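Local atomic coordinates of arginine kinase (PDB entry 4RF6), a protein that catalyses the reversible transfer of a phosphoryl group from ATP to L-arginine, giving N-omega-phospho-L-arginine and ADP. Residues Lys197-Arg200 with Phe201-Ala204; Met4-Pro7 with Glu8-Ala11; Gly54-Leu57 with Trp58-Ile61. All coordinates share one frame; numbering follows the deposited sequence.

All three contacts are helix N-termini of the first of the two approximate repeats, each opened by an Asp or Thr N-cap. Contact 2 touches both others: Ala-5 CB packs 3.8 Å from Arg-200 CB of contact 1, and Ala-10 O lies 3.8 Å from Trp-58 CH2 of contact 3. Contacts 1 and 3 do not touch; their nearest atoms are about 5 Å apart. Both approach residues assigned by similarity to substrate binding: side chain to side chain, Phe-201 is about 4 Å from Tyr-75, Leu-202 from Glu-232 and Ile-61 from Val-74. Contact 2 stands farther off, with Ala-10 about 12 Å from Gly-73, also a substrate residue by similarity.

Contact 1 of 3, residues Lys197-Arg200 with Phe201-Ala204; sequences KGDR and FLEA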
# COMPACT_ATOMS: atom_id res chain seq x y z
N LYS A 197 25.39 7.67 -3.23
CA LYS A 197 26.26 8.44 -4.12
C LYS A 197 25.76 8.32 -5.55
O LYS A 197 25.35 7.24 -5.97
CB LYS A 197 27.71 7.98 -4.01
CG LYS A 197 28.71 8.90 -4.69
CD LYS A 197 30.15 8.50 -4.39
CE LYS A 197 31.11 9.56 -4.91
NZ LYS A 197 32.52 9.31 -4.48
N GLY A 198 25.76 9.44 -6.27
CA GLY A 198 25.16 9.49 -7.60
C GLY A 198 25.85 8.55 -8.56
O GLY A 198 27.04 8.27 -8.41
N ASP A 199 25.11 8.07 -9.56
CA ASP A 199 25.67 7.13 -10.53
C ASP A 199 26.68 7.78 -11.48
O ASP A 199 27.03 8.95 -11.31
CB ASP A 199 24.57 6.41 -11.31
CG ASP A 199 23.67 7.37 -12.08
OD1 ASP A 199 24.08 8.51 -12.37
OD2 ASP A 199 22.53 6.96 -12.40
N ARG A 200 27.11 7.03 -12.49
CA ARG A 200 28.12 7.50 -13.43
C ARG A 200 27.71 8.79 -14.14
O ARG A 200 28.57 9.59 -14.53
CB ARG A 200 28.45 6.42 -14.47
CG ARG A 200 27.24 5.88 -15.23
CD ARG A 200 27.64 4.73 -16.15
NE ARG A 200 26.49 4.07 -16.77
CZ ARG A 200 26.03 4.34 -17.99
NH1 ARG A 200 26.62 5.27 -18.74
NH2 ARG A 200 24.99 3.69 -18.47
N PHE A 201 26.41 8.99 -14.31
CA PHE A 201 25.90 10.19 -14.98
C PHE A 201 26.09 11.43 -14.10
O PHE A 201 26.55 12.47 -14.58
CB PHE A 201 24.43 10.01 -15.36
CG PHE A 201 24.18 8.94 -16.39
CD1 PHE A 201 24.24 9.24 -17.75
CD2 PHE A 201 23.88 7.64 -16.00
CE1 PHE A 201 24.02 8.26 -18.70
CE2 PHE A 201 23.66 6.65 -16.95
CZ PHE A 201 23.73 6.96 -18.30
N LEU A 202 25.72 11.33 -12.82
CA LEU A 202 25.88 12.43 -11.88
C LEU A 202 27.35 12.67 -11.55
O LEU A 202 27.80 13.82 -11.40
CB LEU A 202 25.10 12.15 -10.59
CG LEU A 202 23.60 11.90 -10.77
CD1 LEU A 202 22.90 11.86 -9.43
CD2 LEU A 202 22.98 12.94 -11.68
N GLU A 203 28.10 11.57 -11.44
CA GLU A 203 29.54 11.64 -11.23
C GLU A 203 30.21 12.52 -12.29
O GLU A 203 30.90 13.48 -11.97
CB GLU A 203 30.14 10.23 -11.25
CG GLU A 203 31.65 10.18 -11.13
CD GLU A 203 32.16 10.64 -9.78
OE1 GLU A 203 31.39 10.61 -8.80
OE2 GLU A 203 33.35 11.02 -9.70
N ALA A 204 29.97 12.19 -13.56
CA ALA A 204 30.60 12.92 -14.66
C ALA A 204 30.08 14.36 -14.79
O ALA A 204 30.74 15.21 -15.41
CB ALA A 204 30.41 12.16 -15.97
O HOH W 1 33.42 12.05 -6.42
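The guanidinium of Arg-200 and the ring of Phe-201 lie side by side and point the same way, with Phe-201 CE2 over the guanidinium centre, 3.4 Å above the guanidinium plane. Their planes are 42° apart, an inclined approach and not a parallel stack. An extended arginine chain carries the group alongside the ring, and NH1 comes to 3.4 Å from Phe-201 CZ. Asp-199 comes to the edge of the phenyl ring, near CD2, with its carboxylate turned 64° against the ring plane.

Asp-199 is the N-cap of the helix. Its CG sits between the backbone N and the carbonyl carbon (chi1 59°), which brings OD1 over the first turn; Leu-202 N donates to OD1 at 3.3 Å, and Phe-201 N does so weakly. Glu-203 N donates to Asp-199 O at 2.8 Å. Glu-203 OE1 is 4.7 Å from Lys-197 NZ, too far for a salt bridge; a water joins the two side chains through weak bonds, while OE1 is hydrogen-bonded to Asn-208.

Arg-200 also reaches the loop after helix 57-66, making a salt bridge with Asp-69 and a hydrogen bond to Asn-67. Helix 200-205 meets helix 57-66 itself through Ala-204, packed on Ser-63 and Val-66, and through hydrogen bonds of Phe-201 O with Ser-63 OG and Ala-204 O with Asn-62 ND2.

Contact 2 of 3, residues Met4-Pro7 with Glu8-Ala11; sequences MADP and ETAA
Asp-6 and Thr-9 meet through the aspartate carboxylate, both of whose oxygens lie close to the threonine hydroxyl: OG1 is 2.9 Å from Asp-6 OD2 and 3.0 Å from Asp-6 OD1. The hydroxyl thus lies between the two carboxylate oxygens as a weak hydrogen-bond contact. A firmer link comes from Thr-9 N, which donates to Asp-6 OD1 at 3.3 Å with an N-H...O angle of 149°, arriving from above the carboxylate plane. With CG anti to the backbone N (chi1 -169°), the carboxylate of Asp-6 extends forward to the amide of Thr-9. In Thr-9, OG1 lies beside its own backbone N, so hydroxyl and amide address the same carboxylate.

This is an N-cap: Asp-6 stands just before helix 7-14, Pro-7 occupies its first position, and Ala-11 N donates to Pro-7 O at 3.0 Å to begin the regular helical bonding. Glu-8 bends at chi2 and lies alongside the proline, its OE2 3.3 Å from Pro-7 CD. That path also brings OE2 within 3.2 Å of Asp-6 OD1, two acceptors of like charge whose carboxylate planes are 54° apart; this proximity is probably unfavourable, although the N-terminal end of the helix may moderate it.

Beyond this shell, a backbone hydrogen bond ties Asp-6 to Val-66, and Ala-10 packs on Asn-62, Val-65 and Val-66 of helix 57-66. Thr-9 rests on Pro-22 in a neighbouring loop.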
# COMPACT_ATOMS: atom_id res chain seq x y z
N MET A 4 29.13 1.81 -20.49
CA MET A 4 29.74 1.96 -19.18
C MET A 4 30.43 3.31 -19.28
O MET A 4 30.58 3.85 -20.37
CB MET A 4 30.74 0.84 -18.91
CG MET A 4 31.17 0.71 -17.45
SD MET A 4 31.67 -0.96 -16.98
CE MET A 4 32.24 -0.68 -15.31
N ALA A 5 30.84 3.88 -18.16
CA ALA A 5 31.48 5.20 -18.20
C ALA A 5 32.94 5.11 -18.65
O ALA A 5 33.69 4.28 -18.14
CB ALA A 5 31.37 5.89 -16.86
N ASP A 6 33.34 5.98 -19.58
CA ASP A 6 34.73 6.07 -20.01
C ASP A 6 35.27 7.48 -19.72
O ASP A 6 35.48 8.27 -20.64
CB ASP A 6 34.86 5.75 -21.51
CG ASP A 6 36.30 5.58 -21.96
OD1 ASP A 6 37.24 5.92 -21.20
OD2 ASP A 6 36.51 5.11 -23.11
N PRO A 7 35.51 7.79 -18.43
CA PRO A 7 35.97 9.13 -18.06
C PRO A 7 37.38 9.43 -18.57
O PRO A 7 37.67 10.58 -18.91
CB PRO A 7 35.96 9.09 -16.53
CG PRO A 7 36.12 7.65 -16.18
CD PRO A 7 35.37 6.91 -17.25
N GLU A 8 38.24 8.42 -18.62
CA GLU A 8 39.64 8.60 -19.04
C GLU A 8 39.77 9.18 -20.45
O GLU A 8 40.66 9.99 -20.71
CB GLU A 8 40.41 7.27 -18.94
CG GLU A 8 40.41 6.61 -17.56
CD GLU A 8 39.17 5.76 -17.31
OE1 GLU A 8 39.07 5.15 -16.21
OE2 GLU A 8 38.31 5.69 -18.20
N THR A 9 38.88 8.76 -21.35
CA THR A 9 38.90 9.22 -22.74
C THR A 9 38.36 10.64 -22.86
O THR A 9 38.89 11.45 -23.63
CB THR A 9 38.08 8.28 -23.65
OG1 THR A 9 38.66 6.97 -23.64
CG2 THR A 9 38.05 8.79 -25.08
N ALA A 10 37.31 10.94 -22.11
CA ALA A 10 36.74 12.29 -22.12
C ALA A 10 37.74 13.31 -21.59
O ALA A 10 37.86 14.41 -22.14
CB ALA A 10 35.46 12.32 -21.30
N ALA A 11 38.44 12.96 -20.52
CA ALA A 11 39.43 13.85 -19.91
C ALA A 11 40.51 14.34 -20.88
O ALA A 11 40.96 15.48 -20.79
CB ALA A 11 40.07 13.17 -18.70

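Contact 3 of 3, residues Gly54-Leu57 with Trp58-Ile61; sequences GITL and WDCI
Asp-59 OD2 is gripped by two groups of Thr-56: the backbone N donates at 2.9 Å with an N-H...O angle of 165°, and OG1 gives a weak bond to the same OD2 at 3.0 Å. The amide comes in on the anti side of the carboxylate, 23° out of its plane. In return Asp-59 N donates to Thr-56 OG1 at 3.1 Å. Side chain to backbone in both directions is the definition of a capping box, with Thr-56 as the N-cap of helix 57-66. The reciprocity depends on both first torsions: Thr-56 OG1 stands between its backbone N and carbonyl carbon (chi1 71°), over the first turn, while Asp-59 CG lies beside its own backbone N, folding the carboxylate back toward the N-cap. The carboxylate has a further partner, since OD1 forms a salt bridge with Lys-14, which would favour its charged form.

Main-chain bonds extend the turn. Cys-60 N donates to Thr-56 O at 3.3 Å and, weakly, to Leu-57 O; the latter oxygen also accepts from Ile-61 N at 3.0 Å.

Separate apolar contacts flank the turn. Ile-55, just ahead of the cap, sets CG2 3.9 Å from Cys-60 SG. Elsewhere round it, Ile-61 CD1 lies over the centre of one Trp-58 ring face, 4.0 Å above the ring plane, and Ile-61 CG2 approaches Leu-57 CD1 at 4.2 Å.

Trp-58 NE1 is hydrogen-bonded to Ala-18 O, and its ring meets that of Phe-43 nearly perpendicularly. Around the turn, Leu-57, Cys-60 and Ile-61 pack on helix 86-96, Ile-55 and Cys-60 on helix 79-84, and Trp-58 on helix 7-14, placing this helix start within the small helical N-terminal domain.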
# COMPACT_ATOMS: atom_id res chain seq x y z
N GLY A 54 32.40 30.19 -13.12
CA GLY A 54 33.51 29.53 -13.78
C GLY A 54 33.07 28.31 -14.57
O GLY A 54 33.90 27.49 -14.96
N ILE A 55 31.77 28.19 -14.80
CA ILE A 55 31.24 27.03 -15.52
C ILE A 55 31.55 27.14 -17.02
O ILE A 55 31.22 28.15 -17.65
CB ILE A 55 29.72 26.86 -15.30
CG1 ILE A 55 29.40 26.82 -13.81
CG2 ILE A 55 29.23 25.59 -15.98
CD1 ILE A 55 30.14 25.72 -13.06
N THR A 56 32.18 26.11 -17.57
CA THR A 56 32.53 26.09 -18.99
C THR A 56 31.57 25.19 -19.76
O THR A 56 30.77 24.46 -19.16
CB THR A 56 33.97 25.57 -19.22
OG1 THR A 56 34.03 24.16 -18.96
CG2 THR A 56 34.96 26.29 -18.31
N LEU A 57 31.66 25.25 -21.08
CA LEU A 57 30.85 24.40 -21.95
C LEU A 57 31.20 22.94 -21.68
O LEU A 57 30.31 22.09 -21.59
CB LEU A 57 31.12 24.74 -23.41
CG LEU A 57 30.44 23.92 -24.50
CD1 LEU A 57 28.93 24.15 -24.51
CD2 LEU A 57 31.03 24.24 -25.86
N TRP A 58 32.50 22.66 -21.56
CA TRP A 58 32.96 21.31 -21.27
C TRP A 58 32.39 20.77 -19.97
O TRP A 58 32.04 19.58 -19.89
CB TRP A 58 34.49 21.24 -21.26
CG TRP A 58 35.02 20.46 -22.41
CD1 TRP A 58 35.70 20.94 -23.49
CD2 TRP A 58 34.89 19.05 -22.61
NE1 TRP A 58 36.01 19.91 -24.35
CE2 TRP A 58 35.52 18.74 -23.83
CE3 TRP A 58 34.29 18.02 -21.88
CZ2 TRP A 58 35.58 17.43 -24.33
CZ3 TRP A 58 34.35 16.73 -22.37
CH2 TRP A 58 34.99 16.44 -23.58
N ASP A 59 32.30 21.61 -18.94
CA ASP A 59 31.69 21.22 -17.68
C ASP A 59 30.26 20.74 -17.91
O ASP A 59 29.80 19.78 -17.29
CB ASP A 59 31.68 22.39 -16.69
CG ASP A 59 33.06 22.74 -16.18
OD1 ASP A 59 33.86 21.82 -15.92
OD2 ASP A 59 33.34 23.95 -16.03
N CYS A 60 29.57 21.43 -18.81
CA CYS A 60 28.17 21.13 -19.08
C CYS A 60 27.98 19.85 -19.89
O CYS A 60 27.04 19.10 -19.65
CB CYS A 60 27.51 22.31 -19.80
SG CYS A 60 27.24 23.72 -18.71
N ILE A 61 28.87 19.61 -20.85
CA ILE A 61 28.70 18.47 -21.74
C ILE A 61 29.41 17.22 -21.26
O ILE A 61 29.28 16.16 -21.88
CB ILE A 61 29.20 18.79 -23.17
CG1 ILE A 61 30.73 18.97 -23.15
CG2 ILE A 61 28.49 20.02 -23.74
CD1 ILE A 61 31.34 19.07 -24.54